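Local coordinates for protein nicotinate-nucleotide--dimethylbenzimidazole phosphoribosyltransferase (Thermus thermophilus HB8, PDB 1WX1) that probably catalyses transfer of the phosphoribosyl group of nicotinate mononucleotide to 5,6-dimethylbenzimidazole, yielding alpha-ribazole 5'-phosphate for cobalamin biosynthesis, at residues L90-A95 and A311-R316; R46-V51 and T156-G161; L247-F252 and D270-G275; K41-R46 and I321-T326. All blocks are in the same frame, centred on the assembly; numbering follows the deposited sequence.

Contact 1. Residues L90-A95 and A311-R316; sequences LAADCA and AMPLLR
The guanidinium of R316 meets the carbonyl of A92 end-on, with the oxygen at the edge of the group and tilted slightly from its plane, both terminal nitrogens, NH1 and NH2, giving a hydrogen bond of 2.9 Å to A92 O. Two donors sharing one acceptor make each bond bent, 137° at the hydrogen. NH2 is tilted about 15° from the carbonyl plane, whereas NH1 stands well above it. D93 adds its CB over one face of the same group, 4.0 Å from R316 NH2. Its carboxylate lies well out of the guanidinium plane, so the 4.2 Å between D93 OD2 and R316 NH2 can add at most a longer-range attraction of charges; the stronger partner of D93 is R46, through a salt bridge from OD1.

Beside this polar cluster the contact turns apolar. A92 CB meets P313 CG (3.9 Å), a small methyl against the CG-CD edge of the pyrrolidine ring, and C94 SG lies 3.6 Å from M312 SD. The unbranched chain of M312, extended beyond CG, carries its sulfur across to the cysteine on strand 94-100.

The R316 chain runs extended from CG to NE, and chi4 of 94° turns the guanidinium across it; farther out, G45 O holds the group by accepting from NE. P313 packs on P313 of the second subunit. A leucine in place of R316 would probably leave A92 O without both of its side-chain donors and G45 O without the N-H of NE. Arginine thus satisfies a buried backbone carbonyl at the turn between helix 84-91 and strand 94-100, tying helix 306-321 to the start of that strand.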
loop_
_atom_site.group_PDB
_atom_site.type_symbol
_atom_site.label_atom_id
_atom_site.label_comp_id
_atom_site.label_asym_id
_atom_site.label_seq_id
_atom_site.Cartn_x
_atom_site.Cartn_y
_atom_site.Cartn_z
ATOM N N LEU A 90 11.401 9.087 -2.748
ATOM C CA LEU A 90 12.136 9.379 -1.523
ATOM C C LEU A 90 11.621 8.500 -0.383
ATOM O O LEU A 90 12.398 7.975 0.417
ATOM C CB LEU A 90 11.970 10.854 -1.144
ATOM C CG LEU A 90 12.731 11.288 0.113
ATOM C CD1 LEU A 90 14.229 11.192 -0.139
ATOM C CD2 LEU A 90 12.340 12.713 0.485
ATOM N N ALA A 91 10.304 8.337 -0.319
ATOM C CA ALA A 91 9.685 7.536 0.726
ATOM C C ALA A 91 9.784 6.034 0.481
ATOM O O ALA A 91 9.516 5.243 1.381
ATOM C CB ALA A 91 8.219 7.942 0.888
ATOM N N ALA A 92 10.178 5.637 -0.724
ATOM C CA ALA A 92 10.268 4.218 -1.055
ATOM C C ALA A 92 11.660 3.692 -1.404
ATOM O O ALA A 92 11.779 2.598 -1.967
ATOM C CB ALA A 92 9.304 3.905 -2.193
ATOM N N ASP A 93 12.703 4.446 -1.060
ATOM C CA ASP A 93 14.089 4.054 -1.353
ATOM C C ASP A 93 14.191 3.573 -2.794
ATOM O O ASP A 93 14.562 2.428 -3.078
ATOM C CB ASP A 93 14.558 2.955 -0.390
ATOM C CG ASP A 93 16.015 2.566 -0.613
ATOM O OD1 ASP A 93 16.836 3.454 -0.927
ATOM O OD2 ASP A 93 16.347 1.374 -0.466
ATOM N N CYS A 94 13.863 4.475 -3.704
ATOM C CA CYS A 94 13.864 4.176 -5.118
ATOM C C CYS A 94 14.583 5.281 -5.883
ATOM O O CYS A 94 14.260 6.456 -5.727
ATOM C CB CYS A 94 12.412 4.065 -5.592
ATOM S SG CYS A 94 12.180 3.734 -7.343
ATOM N N ALA A 95 15.559 4.896 -6.698
ATOM C CA ALA A 95 16.307 5.851 -7.506
ATOM C C ALA A 95 15.414 6.308 -8.657
ATOM O O ALA A 95 14.602 5.536 -9.165
ATOM C CB ALA A 95 17.578 5.192 -8.057
ATOM N N ALA A 311 4.141 1.034 -4.494
ATOM C CA ALA A 311 3.994 -0.396 -4.221
ATOM C C ALA A 311 5.295 -1.109 -3.853
ATOM O O ALA A 311 5.267 -2.249 -3.381
ATOM C CB ALA A 311 3.365 -1.087 -5.419
ATOM N N MET A 312 6.433 -0.453 -4.052
ATOM C CA MET A 312 7.705 -1.102 -3.749
ATOM C C MET A 312 7.854 -1.528 -2.292
ATOM O O MET A 312 8.340 -2.624 -2.019
ATOM C CB MET A 312 8.877 -0.215 -4.178
ATOM C CG MET A 312 8.966 -0.056 -5.692
ATOM S SD MET A 312 10.454 0.822 -6.235
ATOM C CE MET A 312 10.380 0.556 -8.005
ATOM N N PRO A 313 7.448 -0.673 -1.335
ATOM C CA PRO A 313 7.587 -1.092 0.067
ATOM C C PRO A 313 6.759 -2.352 0.345
ATOM O O PRO A 313 7.123 -3.171 1.187
ATOM C CB PRO A 313 7.080 0.120 0.846
ATOM C CG PRO A 313 7.426 1.268 -0.055
ATOM C CD PRO A 313 7.035 0.740 -1.422
ATOM N N LEU A 314 5.641 -2.501 -0.363
ATOM C CA LEU A 314 4.803 -3.684 -0.187
ATOM C C LEU A 314 5.534 -4.908 -0.722
ATOM O O LEU A 314 5.465 -5.986 -0.132
ATOM C CB LEU A 314 3.468 -3.530 -0.916
ATOM C CG LEU A 314 2.498 -2.494 -0.357
ATOM C CD1 LEU A 314 1.212 -2.522 -1.179
ATOM C CD2 LEU A 314 2.199 -2.807 1.107
ATOM N N LEU A 315 6.239 -4.747 -1.841
ATOM C CA LEU A 315 6.980 -5.867 -2.404
ATOM C C LEU A 315 8.086 -6.298 -1.445
ATOM O O LEU A 315 8.347 -7.491 -1.278
ATOM C CB LEU A 315 7.587 -5.491 -3.761
ATOM C CG LEU A 315 6.582 -5.075 -4.839
ATOM C CD1 LEU A 315 7.309 -4.818 -6.149
ATOM C CD2 LEU A 315 5.547 -6.161 -5.022
ATOM N N ARG A 316 8.736 -5.326 -0.811
ATOM C CA ARG A 316 9.808 -5.632 0.137
ATOM C C ARG A 316 9.235 -6.369 1.343
ATOM O O ARG A 316 9.817 -7.341 1.822
ATOM C CB ARG A 316 10.507 -4.349 0.603
ATOM C CG ARG A 316 11.180 -3.574 -0.516
ATOM C CD ARG A 316 12.181 -2.569 0.021
ATOM N NE ARG A 316 12.789 -1.796 -1.058
ATOM C CZ ARG A 316 12.342 -0.617 -1.479
ATOM N NH1 ARG A 316 11.282 -0.065 -0.903
ATOM N NH2 ARG A 316 12.948 0.004 -2.488
#

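Contact 2. Residues R46-V51 and T156-G161; sequences RGAVVV and TLLAAG
L157 leans across to the neighbouring strand at G47, in a parallel pairing of strands 47-54 and 157-163. Its CB turns to the sheet face shared with V49 and A159. Chi1 of 56° then places CG between the backbone N and the carbonyl carbon, swinging the branch back over the adjoining chain, where CG approaches G47 CA. The tip, L157 CD2, rests 3.6 Å from G47 CA. It also comes within 3.5 Å of R46 O, measured from L157 CD2. Glycine suits that spot, because a CB there would press tightly on CD2. The leucine also packs on M312 of helix 306-321.

Backbone bonds alternate between the strands, from A48 N to L157 O, A159 N to A48 O, V50 N to A159 O and G161 N to V50 O. On the other face A48, V50 and L158 pack together, covered by helices 133-152 and 228-242.

At the R46 end of the pairing, R46 O accepts twice from T156: T156 N donates nearly straight (2.8 Å, 159°), and T156 OG1 reaches the same oxygen (2.8 Å) from above the carbonyl plane. A valine in place of T156 would probably leave R46 O with a single donor and G45 N without the hydroxyl it bonds to. Bonded edges and apolar faces on both sides are what a central parallel pair of an alpha/beta sheet requires, and here they bring V51 close to E304, the predicted proton acceptor.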
loop_
_atom_site.group_PDB
_atom_site.type_symbol
_atom_site.label_atom_id
_atom_site.label_comp_id
_atom_site.label_asym_id
_atom_site.label_seq_id
_atom_site.Cartn_x
_atom_site.Cartn_y
_atom_site.Cartn_z
ATOM N N ARG A 46 17.248 -1.620 -2.639
ATOM C CA ARG A 46 17.107 -0.425 -3.456
ATOM C C ARG A 46 16.272 -0.694 -4.701
ATOM O O ARG A 46 16.453 -1.707 -5.373
ATOM C CB ARG A 46 18.493 0.053 -3.889
ATOM C CG ARG A 46 18.494 1.291 -4.770
ATOM C CD ARG A 46 18.159 2.523 -3.964
ATOM N NE ARG A 46 18.521 3.748 -4.671
ATOM C CZ ARG A 46 18.192 4.966 -4.252
ATOM N NH1 ARG A 46 17.496 5.110 -3.134
ATOM N NH2 ARG A 46 18.550 6.034 -4.950
ATOM N N GLY A 47 15.365 0.219 -5.013
ATOM C CA GLY A 47 14.557 0.049 -6.205
ATOM C C GLY A 47 14.899 1.175 -7.160
ATOM O O GLY A 47 15.659 2.080 -6.805
ATOM N N ALA A 48 14.375 1.112 -8.377
ATOM C CA ALA A 48 14.601 2.176 -9.346
ATOM C C ALA A 48 13.400 2.313 -10.272
ATOM O O ALA A 48 12.696 1.340 -10.544
ATOM C CB ALA A 48 15.874 1.904 -10.176
ATOM N N VAL A 49 13.148 3.538 -10.716
ATOM C CA VAL A 49 12.076 3.799 -11.662
ATOM C C VAL A 49 12.693 4.629 -12.781
ATOM O O VAL A 49 13.446 5.576 -12.526
ATOM C CB VAL A 49 10.879 4.582 -11.022
ATOM C CG1 VAL A 49 11.334 5.942 -10.491
ATOM C CG2 VAL A 49 9.776 4.785 -12.066
ATOM N N VAL A 50 12.425 4.231 -14.020
ATOM C CA VAL A 50 12.917 4.969 -15.168
ATOM C C VAL A 50 11.684 5.606 -15.785
ATOM O O VAL A 50 10.769 4.909 -16.231
ATOM C CB VAL A 50 13.596 4.054 -16.207
ATOM C CG1 VAL A 50 14.015 4.879 -17.428
ATOM C CG2 VAL A 50 14.819 3.381 -15.582
ATOM N N VAL A 51 11.652 6.930 -15.774
ATOM C CA VAL A 51 10.528 7.673 -16.321
ATOM C C VAL A 51 10.861 8.082 -17.749
ATOM O O VAL A 51 11.751 8.900 -17.968
ATOM C CB VAL A 51 10.247 8.941 -15.483
ATOM C CG1 VAL A 51 8.993 9.649 -16.001
ATOM C CG2 VAL A 51 10.098 8.566 -14.012
ATOM N N THR A 156 17.223 -3.437 -7.391
ATOM C CA THR A 156 16.857 -4.826 -7.103
ATOM C C THR A 156 15.416 -5.094 -7.546
ATOM O O THR A 156 14.937 -6.226 -7.518
ATOM C CB THR A 156 17.007 -5.155 -5.612
ATOM O OG1 THR A 156 16.060 -4.400 -4.855
ATOM C CG2 THR A 156 18.422 -4.812 -5.138
ATOM N N LEU A 157 14.724 -4.028 -7.922
ATOM C CA LEU A 157 13.368 -4.118 -8.456
ATOM C C LEU A 157 13.264 -2.910 -9.367
ATOM O O LEU A 157 13.827 -1.854 -9.072
ATOM C CB LEU A 157 12.293 -4.106 -7.364
ATOM C CG LEU A 157 12.142 -3.022 -6.307
ATOM C CD1 LEU A 157 10.782 -3.198 -5.650
ATOM C CD2 LEU A 157 13.253 -3.123 -5.273
ATOM N N LEU A 158 12.553 -3.070 -10.474
ATOM C CA LEU A 158 12.464 -2.020 -11.473
ATOM C C LEU A 158 11.052 -1.643 -11.892
ATOM O O LEU A 158 10.203 -2.503 -12.119
ATOM C CB LEU A 158 13.257 -2.470 -12.702
ATOM C CG LEU A 158 13.384 -1.532 -13.897
ATOM C CD1 LEU A 158 14.193 -0.304 -13.493
ATOM C CD2 LEU A 158 14.056 -2.278 -15.045
ATOM N N ALA A 159 10.809 -0.342 -11.988
ATOM C CA ALA A 159 9.512 0.159 -12.412
ATOM C C ALA A 159 9.741 1.129 -13.559
ATOM O O ALA A 159 10.853 1.625 -13.750
ATOM C CB ALA A 159 8.820 0.871 -11.259
ATOM N N ALA A 160 8.695 1.381 -14.338
ATOM C CA ALA A 160 8.796 2.330 -15.433
ATOM C C ALA A 160 7.770 3.414 -15.148
ATOM O O ALA A 160 6.753 3.165 -14.490
ATOM C CB ALA A 160 8.498 1.655 -16.775
ATOM N N GLY A 161 8.062 4.619 -15.620
ATOM C CA GLY A 161 7.157 5.738 -15.443
ATOM C C GLY A 161 6.980 6.405 -16.796
ATOM O O GLY A 161 7.814 6.230 -17.693
#

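Contact 3. Residues L247-F252 and D270-G275; sequences LVLDGF and DHLFAG
L249 N donates to F273 O in a nearly straight hydrogen bond of 2.8 Å, 173° at the hydrogen, and V248 CA adds a CA-H contact to the same oxygen. The flanking bonds continue the parallel pairing: L247 N to H271 O (2.8 Å), F273 N to L247 O (2.8 Å) and, more bent, G275 N to L249 O (3.1 Å). L247 O also lies against the edge of the F273 ring, in its plane, 3.6 Å from F273 CD2.

Side chains sort to two faces. On one, L247, L249 and L272 interlock: L272 CD2 touches L247 CB at 3.8 Å and L249 CD2 at 4.0 Å. Each leucine has CG anti to its own carbonyl carbon. L249 and L272 pack on L290 of helix 281-290, and L249 also on L287. L247 brings CD1 to H271 CB, while the imidazole itself turns away to bond L245 O through ND1.

On the other face stand V248 and F273. The flat ring of F273 is covered by helix 24-37 and meets R32 in a cation-pi interaction, whereas V248 faces helix 306-321. Glycine suits position G275, since a CB there would run into L249 O.

The strands join through helix 252-264 as a beta-alpha-beta crossover. With its backbone amides and carbonyls paired and apolar side chains on both faces, this pair forms a buried end of the six-stranded sheet, strand 272-274 being an outermost strand of the sheet within this chain.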
loop_
_atom_site.group_PDB
_atom_site.type_symbol
_atom_site.label_atom_id
_atom_site.label_comp_id
_atom_site.label_asym_id
_atom_site.label_seq_id
_atom_site.Cartn_x
_atom_site.Cartn_y
_atom_site.Cartn_z
ATOM N N LEU A 247 9.546 -6.806 -11.787
ATOM C CA LEU A 247 9.177 -5.596 -12.519
ATOM C C LEU A 247 7.835 -5.084 -12.012
ATOM O O LEU A 247 6.891 -5.857 -11.872
ATOM C CB LEU A 247 9.086 -5.910 -14.015
ATOM C CG LEU A 247 10.301 -6.666 -14.566
ATOM C CD1 LEU A 247 10.047 -7.060 -16.013
ATOM C CD2 LEU A 247 11.549 -5.801 -14.447
ATOM N N VAL A 248 7.746 -3.782 -11.757
ATOM C CA VAL A 248 6.514 -3.200 -11.238
ATOM C C VAL A 248 5.815 -2.284 -12.241
ATOM O O VAL A 248 6.425 -1.373 -12.811
ATOM C CB VAL A 248 6.791 -2.396 -9.948
ATOM C CG1 VAL A 248 5.476 -2.011 -9.282
ATOM C CG2 VAL A 248 7.662 -3.216 -9.001
ATOM N N LEU A 249 4.529 -2.538 -12.447
ATOM C CA LEU A 249 3.718 -1.754 -13.374
ATOM C C LEU A 249 3.143 -0.522 -12.703
ATOM O O LEU A 249 2.820 -0.546 -11.512
ATOM C CB LEU A 249 2.540 -2.587 -13.898
ATOM C CG LEU A 249 2.837 -3.824 -14.740
ATOM C CD1 LEU A 249 1.523 -4.533 -15.063
ATOM C CD2 LEU A 249 3.564 -3.416 -16.016
ATOM N N ASP A 250 3.024 0.554 -13.475
ATOM C CA ASP A 250 2.427 1.778 -12.978
ATOM C C ASP A 250 1.020 1.867 -13.577
ATOM O O ASP A 250 0.253 0.901 -13.509
ATOM C CB ASP A 250 3.257 3.008 -13.374
ATOM C CG ASP A 250 2.728 4.288 -12.744
ATOM O OD1 ASP A 250 2.348 4.232 -11.558
ATOM O OD2 ASP A 250 2.695 5.343 -13.421
ATOM N N GLY A 251 0.701 3.001 -14.192
ATOM C CA GLY A 251 -0.625 3.196 -14.755
ATOM C C GLY A 251 -0.894 2.725 -16.170
ATOM O O GLY A 251 -0.200 1.862 -16.696
ATOM N N PHE A 252 -1.908 3.329 -16.787
ATOM C CA PHE A 252 -2.361 2.987 -18.134
ATOM C C PHE A 252 -1.292 3.062 -19.236
ATOM O O PHE A 252 -1.073 2.084 -19.956
ATOM C CB PHE A 252 -3.583 3.865 -18.479
ATOM C CG PHE A 252 -4.282 3.490 -19.762
ATOM C CD1 PHE A 252 -4.490 4.446 -20.758
ATOM C CD2 PHE A 252 -4.755 2.200 -19.968
ATOM C CE1 PHE A 252 -5.165 4.121 -21.937
ATOM C CE2 PHE A 252 -5.432 1.863 -21.145
ATOM C CZ PHE A 252 -5.635 2.826 -22.132
ATOM N N ASP A 270 5.615 -13.273 -16.214
ATOM C CA ASP A 270 5.905 -13.886 -14.912
ATOM C C ASP A 270 6.728 -12.993 -13.987
ATOM O O ASP A 270 6.798 -13.239 -12.783
ATOM C CB ASP A 270 6.640 -15.217 -15.099
ATOM C CG ASP A 270 5.832 -16.214 -15.890
ATOM O OD1 ASP A 270 4.627 -16.364 -15.595
ATOM O OD2 ASP A 270 6.403 -16.846 -16.804
ATOM N N HIS A 271 7.340 -11.955 -14.545
ATOM C CA HIS A 271 8.156 -11.035 -13.755
ATOM C C HIS A 271 7.414 -9.760 -13.371
ATOM O O HIS A 271 7.949 -8.927 -12.634
ATOM C CB HIS A 271 9.413 -10.637 -14.532
ATOM C CG HIS A 271 10.457 -11.705 -14.588
ATOM N ND1 HIS A 271 11.724 -11.534 -14.068
ATOM C CD2 HIS A 271 10.435 -12.953 -15.115
ATOM C CE1 HIS A 271 12.434 -12.627 -14.273
ATOM N NE2 HIS A 271 11.674 -13.505 -14.909
ATOM N N LEU A 272 6.191 -9.608 -13.875
ATOM C CA LEU A 272 5.392 -8.413 -13.616
ATOM C C LEU A 272 4.533 -8.428 -12.360
ATOM O O LEU A 272 3.912 -9.437 -12.016
ATOM C CB LEU A 272 4.468 -8.118 -14.805
ATOM C CG LEU A 272 5.066 -7.786 -16.174
ATOM C CD1 LEU A 272 3.932 -7.525 -17.171
ATOM C CD2 LEU A 272 5.974 -6.571 -16.058
ATOM N N PHE A 273 4.495 -7.278 -11.694
ATOM C CA PHE A 273 3.693 -7.069 -10.501
ATOM C C PHE A 273 2.918 -5.779 -10.744
ATOM O O PHE A 273 3.511 -4.748 -11.083
ATOM C CB PHE A 273 4.592 -6.917 -9.273
ATOM C CG PHE A 273 5.299 -8.186 -8.888
ATOM C CD1 PHE A 273 4.725 -9.064 -7.970
ATOM C CD2 PHE A 273 6.508 -8.529 -9.482
ATOM C CE1 PHE A 273 5.353 -10.271 -7.647
ATOM C CE2 PHE A 273 7.145 -9.732 -9.171
ATOM C CZ PHE A 273 6.563 -10.605 -8.252
ATOM N N ALA A 274 1.600 -5.828 -10.587
ATOM C CA ALA A 274 0.791 -4.636 -10.801
ATOM C C ALA A 274 0.820 -3.768 -9.551
ATOM O O ALA A 274 0.242 -4.124 -8.518
ATOM C CB ALA A 274 -0.647 -5.023 -11.150
ATOM N N GLY A 275 1.503 -2.629 -9.649
ATOM C CA GLY A 275 1.607 -1.724 -8.518
ATOM C C GLY A 275 0.271 -1.215 -8.010
ATOM O O GLY A 275 -0.001 -1.251 -6.810
#

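Contact 4. Residues K41-R46 and I321-T326; sequences KPELGR and ILHMAT
The imidazole of H323 carries K41 CB over one face, a CH-pi contact in which CB stands 4.0 Å from the ring centroid, displaced toward the rim. At its edge NE2 donates to P42 O, a short hydrogen bond of 2.6 Å, 156° at the hydrogen, with the oxygen in the ring plane but the nitrogen above the carbonyl plane. E43 CG meets the same edge, 3.6 Å from H323 CE1. The E43 carboxylate forms a salt bridge with R39.

Next to the histidine, L322 lays CD1 tightly against the proline, 3.5 Å from P42 CD, the two side chains crossing at about a right angle. The K41 chain, extended beyond CG, runs along L322 O (CG 3.6 Å from it) and ends at a water that accepts from NZ and donates to H323 O. Proline and leucine suit the buried side, lysine and glutamate the solvent side.

A type I beta turn from I321 to M324, closed by M324 N to I321 O, puts H323 at its third position. This is a loop-to-loop junction, joining the approach to strand 47-54 to a turn that also packs, through H323 and its neighbours, on the second subunit.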
loop_
_atom_site.group_PDB
_atom_site.type_symbol
_atom_site.label_atom_id
_atom_site.label_comp_id
_atom_site.label_asym_id
_atom_site.label_seq_id
_atom_site.Cartn_x
_atom_site.Cartn_y
_atom_site.Cartn_z
ATOM N N LYS A 41 14.108 -17.694 0.560
ATOM C CA LYS A 41 14.035 -16.500 1.392
ATOM C C LYS A 41 14.508 -15.312 0.551
ATOM O O LYS A 41 15.663 -14.896 0.630
ATOM C CB LYS A 41 14.902 -16.655 2.646
ATOM C CG LYS A 41 14.374 -17.715 3.619
ATOM C CD LYS A 41 15.147 -17.716 4.930
ATOM C CE LYS A 41 14.607 -18.775 5.885
ATOM N NZ LYS A 41 15.256 -18.705 7.229
ATOM N N PRO A 42 13.604 -14.754 -0.267
ATOM C CA PRO A 42 13.915 -13.616 -1.135
ATOM C C PRO A 42 14.306 -12.387 -0.333
ATOM O O PRO A 42 13.877 -12.212 0.810
ATOM C CB PRO A 42 12.612 -13.378 -1.910
ATOM C CG PRO A 42 11.750 -14.577 -1.614
ATOM C CD PRO A 42 12.156 -15.011 -0.244
ATOM N N GLU A 43 15.121 -11.538 -0.947
ATOM C CA GLU A 43 15.560 -10.304 -0.317
ATOM C C GLU A 43 15.537 -9.188 -1.358
ATOM O O GLU A 43 15.977 -9.376 -2.490
ATOM C CB GLU A 43 16.972 -10.470 0.249
ATOM C CG GLU A 43 17.074 -11.558 1.318
ATOM C CD GLU A 43 18.436 -11.607 1.984
ATOM O OE1 GLU A 43 18.833 -10.595 2.602
ATOM O OE2 GLU A 43 19.108 -12.655 1.893
ATOM N N LEU A 44 14.993 -8.040 -0.972
ATOM C CA LEU A 44 14.916 -6.891 -1.860
ATOM C C LEU A 44 15.521 -5.686 -1.165
ATOM O O LEU A 44 15.591 -5.628 0.062
ATOM C CB LEU A 44 13.463 -6.588 -2.228
ATOM C CG LEU A 44 12.765 -7.580 -3.160
ATOM C CD1 LEU A 44 11.308 -7.157 -3.344
ATOM C CD2 LEU A 44 13.483 -7.622 -4.505
ATOM N N GLY A 45 15.964 -4.722 -1.956
ATOM C CA GLY A 45 16.545 -3.532 -1.374
ATOM C C GLY A 45 16.206 -2.318 -2.208
ATOM O O GLY A 45 15.035 -2.021 -2.458
ATOM N N ARG A 46 17.248 -1.620 -2.639
ATOM C CA ARG A 46 17.107 -0.425 -3.456
ATOM C C ARG A 46 16.272 -0.694 -4.701
ATOM O O ARG A 46 16.453 -1.707 -5.373
ATOM C CB ARG A 46 18.493 0.053 -3.889
ATOM C CG ARG A 46 18.494 1.291 -4.770
ATOM C CD ARG A 46 18.159 2.523 -3.964
ATOM N NE ARG A 46 18.521 3.748 -4.671
ATOM C CZ ARG A 46 18.192 4.966 -4.252
ATOM N NH1 ARG A 46 17.496 5.110 -3.134
ATOM N NH2 ARG A 46 18.550 6.034 -4.950
ATOM N N ILE A 321 8.221 -11.903 4.393
ATOM C CA ILE A 321 7.317 -12.891 4.979
ATOM C C ILE A 321 8.010 -14.239 5.121
ATOM O O ILE A 321 7.894 -14.902 6.152
ATOM C CB ILE A 321 6.039 -13.089 4.123
ATOM C CG1 ILE A 321 5.183 -11.824 4.161
ATOM C CG2 ILE A 321 5.235 -14.274 4.654
ATOM C CD1 ILE A 321 3.979 -11.865 3.233
ATOM N N LEU A 322 8.740 -14.634 4.084
ATOM C CA LEU A 322 9.437 -15.914 4.081
ATOM C C LEU A 322 10.614 -15.959 5.054
ATOM O O LEU A 322 11.219 -17.009 5.260
ATOM C CB LEU A 322 9.882 -16.253 2.655
ATOM C CG LEU A 322 8.701 -16.664 1.759
ATOM C CD1 LEU A 322 9.063 -16.539 0.287
ATOM C CD2 LEU A 322 8.293 -18.092 2.099
ATOM N N HIS A 323 10.926 -14.817 5.659
ATOM C CA HIS A 323 12.005 -14.743 6.631
ATOM C C HIS A 323 11.443 -14.963 8.039
ATOM O O HIS A 323 12.186 -14.996 9.021
ATOM C CB HIS A 323 12.712 -13.391 6.533
ATOM C CG HIS A 323 13.519 -13.229 5.281
ATOM N ND1 HIS A 323 14.897 -13.352 5.265
ATOM C CD2 HIS A 323 13.149 -12.994 4.005
ATOM C CE1 HIS A 323 15.332 -13.195 4.030
ATOM N NE2 HIS A 323 14.296 -12.977 3.241
ATOM N N MET A 324 10.124 -15.106 8.132
ATOM C CA MET A 324 9.479 -15.362 9.416
ATOM C C MET A 324 9.911 -16.751 9.864
ATOM O O MET A 324 10.409 -17.544 9.063
ATOM C CB MET A 324 7.956 -15.373 9.282
ATOM C CG MET A 324 7.293 -14.020 9.145
ATOM S SD MET A 324 5.544 -14.241 8.770
ATOM C CE MET A 324 4.952 -14.982 10.304
ATOM N N ALA A 325 9.712 -17.045 11.142
ATOM C CA ALA A 325 10.054 -18.360 11.670
ATOM C C ALA A 325 8.868 -19.285 11.425
ATOM O O ALA A 325 7.723 -18.828 11.354
ATOM C CB ALA A 325 10.331 -18.264 13.161
ATOM N N THR A 326 9.137 -20.577 11.274
ATOM C CA THR A 326 8.067 -21.547 11.076
ATOM C C THR A 326 7.645 -22.019 12.466
ATOM O O THR A 326 8.346 -21.766 13.445
ATOM C CB THR A 326 8.542 -22.777 10.270
ATOM O OG1 THR A 326 9.596 -23.436 10.983
ATOM C CG2 THR A 326 9.041 -22.358 8.900
HETATM O O HOH W 1 14.610 -16.261 8.690
#

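Overall arrangement
Contacts 2 and 3 are buried pairings of parallel strands, built from backbone hydrogen bonds and apolar faces; they belong to one sheet, where strands 157-163 and 247-249 are neighbours. Contact 1 is partly buried and brings helix 306-321 to that sheet's strand 94-100, replacing strand pairing by an arginine on a carbonyl. Contact 4 lies farthest out, its centre about 24 Å from the centre of the chain, and relies on an imidazole, a proline and a water between loops. Residues 41-46 link contacts 1, 2 and 4, G45 serving both R316 and T156; contact 3 joins through strand 157-163 and helix 306-321. Contacts 1 and 4 both touch the second subunit, whereas neither strand pair does.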